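Long-range contacts in cortical-lytic enzyme (Clostridium perfringens, PDB 5JIP), which probably acts as a lysozyme-type muramidase of glycoside hydrolase family 25, cutting cortex peptidoglycan during spore germination: residues K141-L146 and G307-E312; P223-S228 and K255-N260; M230-V235 and A302-G307. All coordinates share one frame; numbering follows the deposited sequence.

Contact 1 of 3, residues K141-L146 and G307-E312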
loop_
_atom_site.group_PDB
_atom_site.type_symbol
_atom_site.label_atom_id
_atom_site.label_comp_id
_atom_site.label_asym_id
_atom_site.label_seq_id
_atom_site.Cartn_x
_atom_site.Cartn_y
_atom_site.Cartn_z
ATOM N N LYS A 141 -12.443 6.197 -16.217
ATOM C CA LYS A 141 -13.738 6.830 -16.060
ATOM C C LYS A 141 -14.319 6.640 -14.662
ATOM O O LYS A 141 -15.044 7.515 -14.183
ATOM C CB LYS A 141 -14.700 6.283 -17.107
ATOM C CG LYS A 141 -14.414 6.768 -18.526
ATOM C CD LYS A 141 -14.874 8.196 -18.725
ATOM C CE LYS A 141 -14.534 8.703 -20.118
ATOM N NZ LYS A 141 -15.005 10.092 -20.305
ATOM N N THR A 142 -14.013 5.529 -13.985
ATOM C CA THR A 142 -14.672 5.202 -12.735
ATOM C C THR A 142 -13.779 5.339 -11.509
ATOM O O THR A 142 -14.309 5.452 -10.414
ATOM C CB THR A 142 -15.199 3.761 -12.762
ATOM O OG1 THR A 142 -14.086 2.849 -12.805
ATOM C CG2 THR A 142 -16.131 3.559 -13.937
ATOM N N ARG A 143 -12.457 5.383 -11.676
ATOM C CA ARG A 143 -11.508 5.263 -10.574
ATOM C C ARG A 143 -11.697 3.957 -9.797
ATOM O O ARG A 143 -11.281 3.865 -8.645
ATOM C CB ARG A 143 -11.581 6.471 -9.626
ATOM C CG ARG A 143 -10.254 6.750 -8.915
ATOM C CD ARG A 143 -10.415 7.750 -7.779
ATOM N NE ARG A 143 -9.138 8.105 -7.177
ATOM C CZ ARG A 143 -9.007 8.630 -5.963
ATOM N NH1 ARG A 143 -10.060 8.863 -5.210
ATOM N NH2 ARG A 143 -7.811 8.926 -5.502
ATOM N N ARG A 144 -12.330 2.957 -10.408
ATOM C CA ARG A 144 -12.491 1.625 -9.841
ATOM C C ARG A 144 -11.649 0.619 -10.608
ATOM O O ARG A 144 -11.675 0.588 -11.840
ATOM C CB ARG A 144 -13.958 1.155 -9.880
ATOM C CG ARG A 144 -14.908 1.885 -8.963
ATOM C CD ARG A 144 -14.663 1.547 -7.524
ATOM N NE ARG A 144 -14.839 0.113 -7.239
ATOM C CZ ARG A 144 -15.985 -0.481 -6.908
ATOM N NH1 ARG A 144 -17.126 0.197 -6.800
ATOM N NH2 ARG A 144 -15.992 -1.781 -6.656
ATOM N N ARG A 145 -10.966 -0.243 -9.870
ATOM C CA ARG A 145 -10.302 -1.394 -10.460
ATOM C C ARG A 145 -11.274 -2.361 -11.130
ATOM O O ARG A 145 -12.337 -2.688 -10.594
ATOM C CB ARG A 145 -9.530 -2.174 -9.411
ATOM C CG ARG A 145 -8.409 -1.457 -8.703
ATOM C CD ARG A 145 -7.318 -0.956 -9.642
ATOM N NE ARG A 145 -6.877 -1.888 -10.665
ATOM C CZ ARG A 145 -5.943 -2.828 -10.512
ATOM N NH1 ARG A 145 -5.384 -3.034 -9.337
ATOM N NH2 ARG A 145 -5.583 -3.588 -11.547
ATOM N N LEU A 146 -10.868 -2.848 -12.294
ATOM C CA LEU A 146 -11.602 -3.830 -13.075
ATOM C C LEU A 146 -10.979 -5.214 -12.906
ATOM O O LEU A 146 -9.779 -5.391 -13.134
ATOM C CB LEU A 146 -11.585 -3.424 -14.552
ATOM C CG LEU A 146 -12.332 -4.333 -15.524
ATOM C CD1 LEU A 146 -13.835 -4.262 -15.254
ATOM C CD2 LEU A 146 -12.022 -3.955 -16.957
ATOM N N GLY A 307 -5.696 -0.862 -4.794
ATOM C CA GLY A 307 -5.798 0.467 -5.360
ATOM C C GLY A 307 -7.190 1.032 -5.516
ATOM O O GLY A 307 -7.376 1.957 -6.322
ATOM N N ASP A 308 -8.182 0.508 -4.789
ATOM C CA ASP A 308 -9.472 1.159 -4.662
ATOM C C ASP A 308 -9.524 2.065 -3.442
ATOM O O ASP A 308 -8.829 1.852 -2.438
ATOM C CB ASP A 308 -10.600 0.132 -4.579
ATOM C CG ASP A 308 -10.965 -0.450 -5.943
ATOM O OD1 ASP A 308 -11.189 0.326 -6.878
ATOM O OD2 ASP A 308 -10.989 -1.689 -6.081
ATOM N N PHE A 309 -10.381 3.074 -3.539
ATOM C CA PHE A 309 -10.523 4.132 -2.548
ATOM C C PHE A 309 -11.904 4.133 -1.907
ATOM O O PHE A 309 -12.879 3.650 -2.484
ATOM C CB PHE A 309 -10.298 5.488 -3.188
ATOM C CG PHE A 309 -9.025 5.559 -3.950
ATOM C CD1 PHE A 309 -8.975 5.138 -5.262
ATOM C CD2 PHE A 309 -7.871 5.996 -3.345
ATOM C CE1 PHE A 309 -7.780 5.191 -5.978
ATOM C CE2 PHE A 309 -6.677 6.014 -4.052
ATOM C CZ PHE A 309 -6.644 5.606 -5.364
ATOM N N SER A 310 -11.961 4.714 -0.711
ATOM C CA SER A 310 -13.222 5.119 -0.087
ATOM C C SER A 310 -14.102 5.779 -1.126
ATOM O O SER A 310 -13.663 6.676 -1.841
ATOM C CB SER A 310 -12.972 6.104 1.071
ATOM O OG SER A 310 -12.082 5.580 2.042
ATOM N N LYS A 311 -15.365 5.346 -1.200
ATOM C CA LYS A 311 -16.263 5.943 -2.183
ATOM C C LYS A 311 -16.413 7.434 -1.939
ATOM O O LYS A 311 -16.426 8.232 -2.886
ATOM C CB LYS A 311 -17.623 5.259 -2.138
ATOM C CG LYS A 311 -18.572 5.720 -3.246
ATOM C CD LYS A 311 -19.926 4.975 -3.165
ATOM C CE LYS A 311 -20.870 5.391 -4.293
ATOM N NZ LYS A 311 -21.458 6.715 -4.027
ATOM N N GLU A 312 -16.527 7.822 -0.677
ATOM C CA GLU A 312 -16.679 9.208 -0.279
ATOM C C GLU A 312 -15.490 9.629 0.581
ATOM O O GLU A 312 -14.942 8.835 1.354
ATOM C CB GLU A 312 -17.995 9.424 0.509
ATOM C CG GLU A 312 -19.268 8.869 -0.184
ATOM C CD GLU A 312 -19.607 9.537 -1.522
ATOM O OE1 GLU A 312 -18.999 10.576 -1.872
ATOM O OE2 GLU A 312 -20.498 9.013 -2.237
HETATM O O HOH W 1 -11.851 2.998 -6.088
HETATM O O HOH W 2 -8.839 2.528 -8.585
HETATM O O HOH W 3 -13.134 -1.958 -8.037
HETATM O O HOH W 4 -13.725 -3.424 -5.346
#

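Contact 2 of 3, residues P223-S228 and K255-N260. With MG (magnesium ion), chain E.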
loop_
_atom_site.group_PDB
_atom_site.type_symbol
_atom_site.label_atom_id
_atom_site.label_comp_id
_atom_site.label_asym_id
_atom_site.label_seq_id
_atom_site.Cartn_x
_atom_site.Cartn_y
_atom_site.Cartn_z
ATOM N N PRO A 223 -11.159 -14.301 -1.949
ATOM C CA PRO A 223 -10.106 -13.989 -0.977
ATOM C C PRO A 223 -10.497 -14.358 0.449
ATOM O O PRO A 223 -11.659 -14.576 0.780
ATOM C CB PRO A 223 -9.930 -12.468 -1.116
ATOM C CG PRO A 223 -10.607 -12.095 -2.390
ATOM C CD PRO A 223 -11.686 -13.099 -2.603
ATOM N N ASN A 224 -9.481 -14.399 1.315
ATOM C CA ASN A 224 -9.701 -14.692 2.722
ATOM C C ASN A 224 -10.596 -13.669 3.394
ATOM O O ASN A 224 -11.280 -13.994 4.375
ATOM C CB ASN A 224 -8.363 -14.757 3.434
ATOM C CG ASN A 224 -7.569 -15.974 3.031
ATOM O OD1 ASN A 224 -8.004 -16.771 2.193
ATOM N ND2 ASN A 224 -6.411 -16.145 3.639
ATOM N N SER A 225 -10.591 -12.436 2.906
ATOM C CA SER A 225 -11.450 -11.389 3.425
ATOM C C SER A 225 -12.298 -10.792 2.315
ATOM O O SER A 225 -11.798 -10.497 1.229
ATOM C CB SER A 225 -10.641 -10.273 4.062
ATOM O OG SER A 225 -11.519 -9.258 4.501
ATOM N N ILE A 226 -13.574 -10.569 2.627
ATOM C CA ILE A 226 -14.467 -9.879 1.702
ATOM C C ILE A 226 -13.915 -8.495 1.366
ATOM O O ILE A 226 -14.179 -7.953 0.290
ATOM C CB ILE A 226 -15.886 -9.807 2.303
ATOM C CG1 ILE A 226 -16.850 -9.172 1.315
ATOM C CG2 ILE A 226 -15.901 -9.016 3.593
ATOM C CD1 ILE A 226 -17.127 -10.076 0.084
ATOM N N ASP A 227 -13.151 -7.902 2.284
ATOM C CA ASP A 227 -12.577 -6.586 2.052
ATOM C C ASP A 227 -11.701 -6.568 0.804
ATOM O O ASP A 227 -11.636 -5.544 0.113
ATOM C CB ASP A 227 -11.757 -6.142 3.273
ATOM C CG ASP A 227 -12.572 -6.063 4.566
ATOM O OD1 ASP A 227 -13.784 -5.922 4.504
ATOM O OD2 ASP A 227 -11.958 -6.127 5.656
ATOM N N SER A 228 -11.083 -7.701 0.465
ATOM C CA SER A 228 -10.181 -7.758 -0.684
ATOM C C SER A 228 -10.922 -7.713 -2.023
ATOM O O SER A 228 -10.277 -7.606 -3.056
ATOM C CB SER A 228 -9.329 -9.013 -0.610
ATOM O OG SER A 228 -8.452 -8.929 0.509
ATOM N N LYS A 255 -10.498 -0.445 9.372
ATOM C CA LYS A 255 -10.347 -1.803 9.881
ATOM C C LYS A 255 -10.167 -2.857 8.795
ATOM O O LYS A 255 -10.018 -4.037 9.131
ATOM C CB LYS A 255 -11.558 -2.190 10.748
ATOM C CG LYS A 255 -12.008 -1.168 11.754
ATOM C CD LYS A 255 -11.028 -0.924 12.874
ATOM C CE LYS A 255 -11.558 0.226 13.740
ATOM N NZ LYS A 255 -10.484 1.051 14.368
ATOM N N GLU A 256 -10.150 -2.481 7.517
ATOM C CA GLU A 256 -10.120 -3.493 6.464
ATOM C C GLU A 256 -8.839 -4.302 6.493
ATOM O O GLU A 256 -7.736 -3.772 6.706
ATOM C CB GLU A 256 -10.286 -2.850 5.091
ATOM C CG GLU A 256 -11.661 -2.331 4.814
ATOM C CD GLU A 256 -11.877 -0.918 5.318
ATOM O OE1 GLU A 256 -10.901 -0.246 5.727
ATOM O OE2 GLU A 256 -13.029 -0.470 5.280
ATOM N N ASP A 257 -8.986 -5.603 6.225
ATOM C CA ASP A 257 -7.840 -6.494 6.195
ATOM C C ASP A 257 -6.870 -6.114 5.102
ATOM O O ASP A 257 -5.673 -6.380 5.223
ATOM C CB ASP A 257 -8.306 -7.944 6.003
ATOM C CG ASP A 257 -9.245 -8.387 7.099
ATOM O OD1 ASP A 257 -8.847 -8.242 8.271
ATOM O OD2 ASP A 257 -10.386 -8.828 6.804
ATOM N N ASP A 258 -7.353 -5.491 4.032
ATOM C CA ASP A 258 -6.506 -5.120 2.916
ATOM C C ASP A 258 -6.202 -3.629 2.903
ATOM O O ASP A 258 -5.826 -3.096 1.855
ATOM C CB ASP A 258 -7.160 -5.532 1.585
ATOM C CG ASP A 258 -8.469 -4.801 1.332
ATOM O OD1 ASP A 258 -9.074 -4.268 2.309
ATOM O OD2 ASP A 258 -8.935 -4.782 0.166
ATOM N N LEU A 259 -6.401 -2.941 4.034
ATOM C CA LEU A 259 -6.098 -1.525 4.115
ATOM C C LEU A 259 -4.629 -1.281 3.777
ATOM O O LEU A 259 -3.734 -2.014 4.206
ATOM C CB LEU A 259 -6.401 -1.012 5.511
ATOM C CG LEU A 259 -6.175 0.471 5.737
ATOM C CD1 LEU A 259 -7.177 1.295 4.978
ATOM C CD2 LEU A 259 -6.235 0.721 7.218
ATOM N N ASN A 260 -4.384 -0.246 2.991
ATOM C CA ASN A 260 -3.036 0.079 2.613
ATOM C C ASN A 260 -2.621 1.512 2.890
ATOM O O ASN A 260 -1.420 1.774 2.881
ATOM C CB ASN A 260 -2.815 -0.226 1.135
ATOM C CG ASN A 260 -1.476 -0.855 0.901
ATOM O OD1 ASN A 260 -0.809 -1.252 1.855
ATOM N ND2 ASN A 260 -1.058 -0.939 -0.366
HETATM MG MG MG E . -10.540 -3.852 -0.674
HETATM O O HOH W 5 -10.942 -2.836 1.155
HETATM O O HOH W 6 -10.165 -4.718 -2.555
#

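Contact 3 of 3, residues M230-V235 and A302-G307. With MG (magnesium ion), chain E.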
loop_
_atom_site.group_PDB
_atom_site.type_symbol
_atom_site.label_atom_id
_atom_site.label_comp_id
_atom_site.label_asym_id
_atom_site.label_seq_id
_atom_site.Cartn_x
_atom_site.Cartn_y
_atom_site.Cartn_z
ATOM N N MET A 230 -13.622 -5.467 -2.243
ATOM C CA MET A 230 -14.352 -4.198 -2.126
ATOM C C MET A 230 -13.433 -3.003 -1.866
ATOM O O MET A 230 -12.356 -3.156 -1.281
ATOM C CB MET A 230 -15.366 -4.265 -0.985
ATOM C CG MET A 230 -16.300 -5.419 -1.093
ATOM S SD MET A 230 -17.652 -5.358 0.113
ATOM C CE MET A 230 -16.789 -5.346 1.684
ATOM N N PRO A 231 -13.843 -1.799 -2.249
ATOM C CA PRO A 231 -13.153 -0.616 -1.754
ATOM C C PRO A 231 -13.284 -0.519 -0.245
ATOM O O PRO A 231 -14.283 -0.994 0.346
ATOM C CB PRO A 231 -13.881 0.543 -2.458
ATOM C CG PRO A 231 -14.603 -0.110 -3.604
ATOM C CD PRO A 231 -14.973 -1.429 -3.125
ATOM N N PRO A 232 -12.336 0.133 0.413
ATOM C CA PRO A 232 -12.489 0.394 1.850
ATOM C C PRO A 232 -13.656 1.322 2.116
ATOM O O PRO A 232 -14.101 2.080 1.242
ATOM C CB PRO A 232 -11.173 1.066 2.251
ATOM C CG PRO A 232 -10.501 1.398 1.052
ATOM C CD PRO A 232 -11.156 0.810 -0.145
ATOM N N SER A 233 -14.121 1.274 3.363
ATOM C CA SER A 233 -15.154 2.176 3.854
ATOM C C SER A 233 -14.621 3.596 3.999
ATOM O O SER A 233 -13.413 3.848 4.037
ATOM C CB SER A 233 -15.679 1.723 5.221
ATOM O OG SER A 233 -16.268 0.435 5.172
ATOM N N ALA A 234 -15.552 4.539 4.084
ATOM C CA ALA A 234 -15.186 5.904 4.435
ATOM C C ALA A 234 -14.490 5.925 5.790
ATOM O O ALA A 234 -14.746 5.099 6.668
ATOM C CB ALA A 234 -16.410 6.807 4.476
ATOM N N VAL A 235 -13.595 6.886 5.950
ATOM C CA VAL A 235 -12.909 7.056 7.224
ATOM C C VAL A 235 -13.891 7.610 8.259
ATOM O O VAL A 235 -14.759 8.422 7.945
ATOM C CB VAL A 235 -11.698 7.989 7.035
ATOM C CG1 VAL A 235 -10.981 8.290 8.376
ATOM C CG2 VAL A 235 -10.713 7.404 5.972
ATOM N N ALA A 302 -9.438 6.451 2.493
ATOM C CA ALA A 302 -8.641 5.245 2.623
ATOM C C ALA A 302 -8.430 4.619 1.248
ATOM O O ALA A 302 -9.191 4.861 0.310
ATOM C CB ALA A 302 -9.316 4.250 3.553
ATOM N N PHE A 303 -7.372 3.811 1.122
ATOM C CA PHE A 303 -7.228 2.989 -0.077
ATOM C C PHE A 303 -6.656 1.637 0.323
ATOM O O PHE A 303 -6.031 1.498 1.381
ATOM C CB PHE A 303 -6.370 3.655 -1.187
ATOM C CG PHE A 303 -4.967 4.054 -0.778
ATOM C CD1 PHE A 303 -3.907 3.149 -0.841
ATOM C CD2 PHE A 303 -4.700 5.358 -0.389
ATOM C CE1 PHE A 303 -2.615 3.536 -0.483
ATOM C CE2 PHE A 303 -3.422 5.754 -0.054
ATOM C CZ PHE A 303 -2.370 4.852 -0.088
ATOM N N ASP A 304 -6.912 0.628 -0.511
ATOM C CA ASP A 304 -6.558 -0.745 -0.180
ATOM C C ASP A 304 -5.433 -1.236 -1.097
ATOM O O ASP A 304 -4.944 -0.514 -1.962
ATOM C CB ASP A 304 -7.799 -1.647 -0.202
ATOM C CG ASP A 304 -8.455 -1.767 -1.574
ATOM O OD1 ASP A 304 -7.842 -1.408 -2.601
ATOM O OD2 ASP A 304 -9.609 -2.247 -1.606
ATOM N N ILE A 305 -4.980 -2.469 -0.851
ATOM C CA ILE A 305 -3.770 -2.968 -1.493
ATOM C C ILE A 305 -3.877 -2.955 -3.003
ATOM O O ILE A 305 -2.883 -2.714 -3.694
ATOM C CB ILE A 305 -3.444 -4.374 -0.956
ATOM C CG1 ILE A 305 -3.038 -4.233 0.509
ATOM C CG2 ILE A 305 -2.317 -5.023 -1.767
ATOM C CD1 ILE A 305 -2.870 -5.586 1.230
ATOM N N THR A 306 -5.060 -3.201 -3.556
ATOM C CA THR A 306 -5.178 -3.253 -5.005
ATOM C C THR A 306 -5.645 -1.929 -5.590
ATOM O O THR A 306 -5.908 -1.854 -6.781
ATOM C CB THR A 306 -6.071 -4.434 -5.431
ATOM O OG1 THR A 306 -7.238 -4.515 -4.611
ATOM C CG2 THR A 306 -5.296 -5.742 -5.269
ATOM N N GLY A 307 -5.696 -0.862 -4.794
ATOM C CA GLY A 307 -5.798 0.467 -5.360
ATOM C C GLY A 307 -7.190 1.032 -5.516
ATOM O O GLY A 307 -7.376 1.957 -6.322
HETATM MG MG MG E . -10.540 -3.852 -0.674
HETATM O O HOH W 6 -10.165 -4.718 -2.555
HETATM O O HOH W 5 -10.942 -2.836 1.155
#

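Contact 1 of 3, residues K141-L146 and G307-E312
Arg143 lays its side chain over one face of the Phe309 ring. From CB the chain runs out extended, with CG turned anti to the backbone N (chi1 -152°), and this reach is what brings the cationic end over the aromatic. CG lies 4.1 Å from Phe309 CE1 and CD 3.9 Å from Phe309 CD1, so the methylene part skirts one flank of the ring before NE comes down to 3.4 Å above CE1. Arg143 CZ then sits 3.5 Å from the centroid of the Phe309 ring, a cation-pi contact in which guanidinium and ring are nearly parallel (9°). NH1 lies near Phe309 CG and NH2 over Phe309 CE2; NH1 also forms a salt bridge with Glu301, which probably offsets the charge. An arginine suits the place because it is flat enough to stack while its N-H groups bond outward. The pair joins the end of helix 124-142, in the barrel of the family 25 domain, to the loop between strands 296-304 and 314-318 of the C-terminal beta domain; Tyr270 and Thr273 of the second subunit pack beside it. Next to the stack, Arg145 N donates to Asp308 OD1 at 3.1 Å, an almost straight bond (168°) on the syn side of the carboxylate. Arg144 NE makes a long salt bridge of 3.7 Å to the same Asp308 OD1, although its guanidinium also bonds Gly106 O. A water donates to both Arg143 O and Asp308 OD1 and accepts from Phe309 N at 2.9 Å.

Contact 2 of 3, residues P223-S228 and K255-N260
Asp227 and Asp258 meet at a magnesium ion, each supplying one oxygen to an octahedral site that joins a 3-10 turn (226-228) to the type I beta turn of Glu256 to Leu259. The metal side is the buried, rigid part. The backbone O of Asp227 binds magnesium at 2.2 Å and Asp258 OD2 binds it at 2.0 Å, as neighbouring corners of the octahedron; Asp227 O and Asp258 OD2 stand 2.8 Å apart, a closeness that the shared cation probably makes tolerable. Asp258 is buried, and its first torsion sets CG between the backbone N and the carbonyl carbon (chi1 64°), which turns the carboxylate to the metal. Aspartate suits the position, since its short chain offers an anionic oxygen with little freedom to move. Met230 O and Asp304 OD2 fill the other protein corners. The opposite flank is more exposed and held by hydrogen bonds. There Ser225 OG donates to Asp257 OD2 at 2.6 Å, using the anti lone pair, and itself accepts from Asp227 N at 3.1 Å, an ST turn that fixes the hydroxyl at the start of the 3-10 segment. Asp257 N returns a bond of 3.1 Å to Asp227 OD2, fairly straight at 163°. These bonds probably offset the repulsion of two like charges, for Asp227 OD2 stands 3.3 Å from Asp257 OD2 on this flank. Between the two sides the CB and CG methylenes of Glu256 lie against the Asp227 carboxylate, the planes of the two acids steeply inclined, while Glu256 OE2 accepts from Ser233 N. Asp258 OD1, left off the metal, accepts a 2.6 Å hydrogen bond from water 5, itself a magnesium ligand.

Contact 3 of 3, residues M230-V235 and A302-G307
The Asp304 carboxylate is the flat group here, and the puckered Pro232 ring meets it with its side chain crossing at about a right angle, CD 3.7 Å from Asp304 OD2. The ring also rests on strand 296-304 through its next two atoms: CB lies 3.9 Å from Ala302 CB, and CG is 3.8 Å from Phe303 CA. A proline suits the place because its closed ring fills the space over the strand without bringing in an N-H that would need an acceptor. The small methyl of Ala302 lets the loop come close, and Val235 CG2 reaches the same methyl at 4.2 Å. The Asp304 carboxylate has a different partner for each oxygen. OD1 accepts from Asp308 N, which helps to fix its rotation, and OD2 binds magnesium at 2.1 Å. Met230 supplies its backbone O to the same ion at 2.0 Å, while its CB points away from the strand; the bond uses the backbone carbonyl, not the thioether. Two waters at opposite corners complete the shell with Asp227 O and Asp258 OD2. This six-coordinate, all-oxygen geometry, with aspartates and carbonyls facing each other across the ion, is typical of a protein magnesium site.

Followed from the N terminus, the chain is about halfway through the family 25 barrel when residues 141-146 leave helix 124-142; the remaining barrel strands follow. Contact 1 closes the longest loop, returning at 307-312, and both other contacts lie within it. Residues 223-228 and 230-235 follow each other in the linker after strand 217-221; contact 2 closes first, at 255-260, and contact 3 later, at 302-307, so the two cross. Their second segments reach neighbouring strands 259-266 and 296-304, and they share the magnesium ion with both its waters. Contact 3 also shares Gly307 with contact 1. Together they tie barrel, linker and C-terminal sheet into one interface.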